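Local coordinates for amyloid-like protein 1 (Homo sapiens, PDB 3PMR) that probably binds heparin through its E2 domain and takes part in cell adhesion, dimerising through that domain in a mode shared with the amyloid precursor protein, at residues 113-118 with 130-135. Numbering follows the deposited sequence.
Sequences EGFLAA and LLALRR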
loop_
_atom_site.group_PDB
_atom_site.type_symbol
_atom_site.label_atom_id
_atom_site.label_comp_id
_atom_site.label_asym_id
_atom_site.label_seq_id
_atom_site.Cartn_x
_atom_site.Cartn_y
_atom_site.Cartn_z
ATOM N N GLU B 113 -12.488 23.973 -20.156
ATOM C CA GLU B 113 -12.286 25.346 -20.585
ATOM C C GLU B 113 -11.510 25.367 -21.915
ATOM O O GLU B 113 -11.889 26.069 -22.839
ATOM C CB GLU B 113 -11.520 26.125 -19.511
ATOM C CG GLU B 113 -11.317 27.595 -19.843
ATOM C CD GLU B 113 -10.541 28.356 -18.769
ATOM O OE1 GLU B 113 -9.336 28.078 -18.576
ATOM O OE2 GLU B 113 -11.144 29.234 -18.119
ATOM N N GLY B 114 -10.433 24.591 -22.005
ATOM C CA GLY B 114 -9.652 24.550 -23.235
ATOM C C GLY B 114 -10.440 24.028 -24.435
ATOM O O GLY B 114 -10.323 24.544 -25.543
ATOM N N PHE B 115 -11.250 23.001 -24.212
ATOM C CA PHE B 115 -12.059 22.417 -25.279
ATOM C C PHE B 115 -13.072 23.435 -25.795
ATOM O O PHE B 115 -13.353 23.492 -26.994
ATOM C CB PHE B 115 -12.777 21.176 -24.755
ATOM C CG PHE B 115 -13.849 20.652 -25.671
ATOM C CD1 PHE B 115 -13.537 20.203 -26.948
ATOM C CD2 PHE B 115 -15.170 20.562 -25.234
ATOM C CE1 PHE B 115 -14.521 19.656 -27.776
ATOM C CE2 PHE B 115 -16.159 20.017 -26.054
ATOM C CZ PHE B 115 -15.834 19.566 -27.325
ATOM N N LEU B 116 -13.609 24.233 -24.875
ATOM C CA LEU B 116 -14.587 25.266 -25.194
ATOM C C LEU B 116 -13.979 26.365 -26.054
ATOM O O LEU B 116 -14.595 26.814 -27.020
ATOM C CB LEU B 116 -15.127 25.889 -23.915
ATOM C CG LEU B 116 -16.540 25.494 -23.507
ATOM C CD1 LEU B 116 -16.601 25.300 -22.009
ATOM C CD2 LEU B 116 -17.514 26.578 -23.947
ATOM N N ALA B 117 -12.781 26.807 -25.682
ATOM C CA ALA B 117 -12.076 27.854 -26.418
ATOM C C ALA B 117 -11.821 27.388 -27.847
ATOM O O ALA B 117 -12.024 28.140 -28.792
ATOM C CB ALA B 117 -10.757 28.178 -25.729
ATOM N N ALA B 118 -11.372 26.146 -27.999
ATOM C CA ALA B 118 -11.111 25.603 -29.325
ATOM C C ALA B 118 -12.384 25.653 -30.177
ATOM O O ALA B 118 -12.332 25.965 -31.368
ATOM C CB ALA B 118 -10.609 24.175 -29.218
ATOM N N LEU B 130 -9.919 18.566 -31.826
ATOM C CA LEU B 130 -9.721 17.157 -31.519
ATOM C C LEU B 130 -8.769 16.962 -30.344
ATOM O O LEU B 130 -9.020 16.132 -29.469
ATOM C CB LEU B 130 -9.195 16.396 -32.737
ATOM C CG LEU B 130 -8.914 14.907 -32.494
ATOM C CD1 LEU B 130 -10.152 14.221 -31.934
ATOM C CD2 LEU B 130 -8.489 14.250 -33.802
ATOM N N LEU B 131 -7.677 17.720 -30.330
ATOM C CA LEU B 131 -6.699 17.623 -29.246
ATOM C C LEU B 131 -7.223 18.141 -27.908
ATOM O O LEU B 131 -6.899 17.593 -26.860
ATOM C CB LEU B 131 -5.409 18.364 -29.621
ATOM C CG LEU B 131 -4.461 17.585 -30.538
ATOM C CD1 LEU B 131 -3.340 18.498 -30.994
ATOM C CD2 LEU B 131 -3.901 16.362 -29.798
ATOM N N ALA B 132 -8.024 19.193 -27.939
ATOM C CA ALA B 132 -8.585 19.749 -26.713
ATOM C C ALA B 132 -9.603 18.743 -26.165
ATOM O O ALA B 132 -9.723 18.549 -24.958
ATOM C CB ALA B 132 -9.262 21.074 -27.010
ATOM N N LEU B 133 -10.336 18.102 -27.063
ATOM C CA LEU B 133 -11.314 17.116 -26.650
ATOM C C LEU B 133 -10.576 15.910 -26.082
ATOM O O LEU B 133 -10.962 15.385 -25.036
ATOM C CB LEU B 133 -12.189 16.690 -27.840
ATOM C CG LEU B 133 -13.286 15.655 -27.561
ATOM C CD1 LEU B 133 -14.278 16.207 -26.522
ATOM C CD2 LEU B 133 -14.009 15.309 -28.858
ATOM N N ARG B 134 -9.511 15.481 -26.759
ATOM C CA ARG B 134 -8.745 14.329 -26.299
ATOM C C ARG B 134 -8.301 14.530 -24.857
ATOM O O ARG B 134 -8.380 13.621 -24.039
ATOM C CB ARG B 134 -7.511 14.095 -27.169
ATOM C CG ARG B 134 -6.583 13.020 -26.605
ATOM C CD ARG B 134 -5.366 12.767 -27.492
ATOM N NE ARG B 134 -4.568 11.640 -27.007
ATOM C CZ ARG B 134 -3.852 11.649 -25.884
ATOM N NH1 ARG B 134 -3.820 12.733 -25.116
ATOM N NH2 ARG B 134 -3.175 10.566 -25.520
ATOM N N ARG B 135 -7.842 15.735 -24.555
ATOM C CA ARG B 135 -7.383 16.063 -23.222
ATOM C C ARG B 135 -8.533 15.992 -22.212
ATOM O O ARG B 135 -8.345 15.539 -21.085
ATOM C CB ARG B 135 -6.741 17.450 -23.243
ATOM C CG ARG B 135 -6.309 17.986 -21.896
ATOM C CD ARG B 135 -5.216 19.026 -22.076
ATOM N NE ARG B 135 -5.095 19.892 -20.911
ATOM C CZ ARG B 135 -5.714 21.060 -20.790
ATOM N NH1 ARG B 135 -6.492 21.502 -21.773
ATOM N NH2 ARG B 135 -5.568 21.785 -19.689
#
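Gly114 meets Ala132 through its backbone: the carbonyl O, already accepting the helical bond from Ala118 N, lies 3.9 Å from Ala132 CB. One residue on, Phe115 offers its own backbone, with CA 3.6 Å from Ala132 CB, and this pair of residues brings the two main chains to a CA–CA separation of 4.6 Å. The Phe115 CG stands anti to the backbone N (chi1 168°), which sends the ring alongside Leu133, both side chains pointing the same way, toward helix 159-187. Leu133 CD1 sits over one face of the ring in a CH-pi contact, 3.9 Å from the centroid and displaced toward the rim. The frame is an antiparallel helical hairpin of the all-helical E2 domain: segments 113-118 and 130-135, on helices 64-119 and 126-157, run at 162° to each other, their axes 8.2 Å apart at closest approach, a closeness that glycine and alanine allow. Ser183 and Leu186 of helix 159-187 also touch the Phe115 side chain. Cutting Phe115 back to an alanine would probably leave Leu133 CD1 without its aromatic partner and open a gap between helices 64-119, 126-157 and 159-187. At Ala118 the methyl CB points across and meets Ala132 CB at 4.0 Å, while Val129 and Arg128 also touch it.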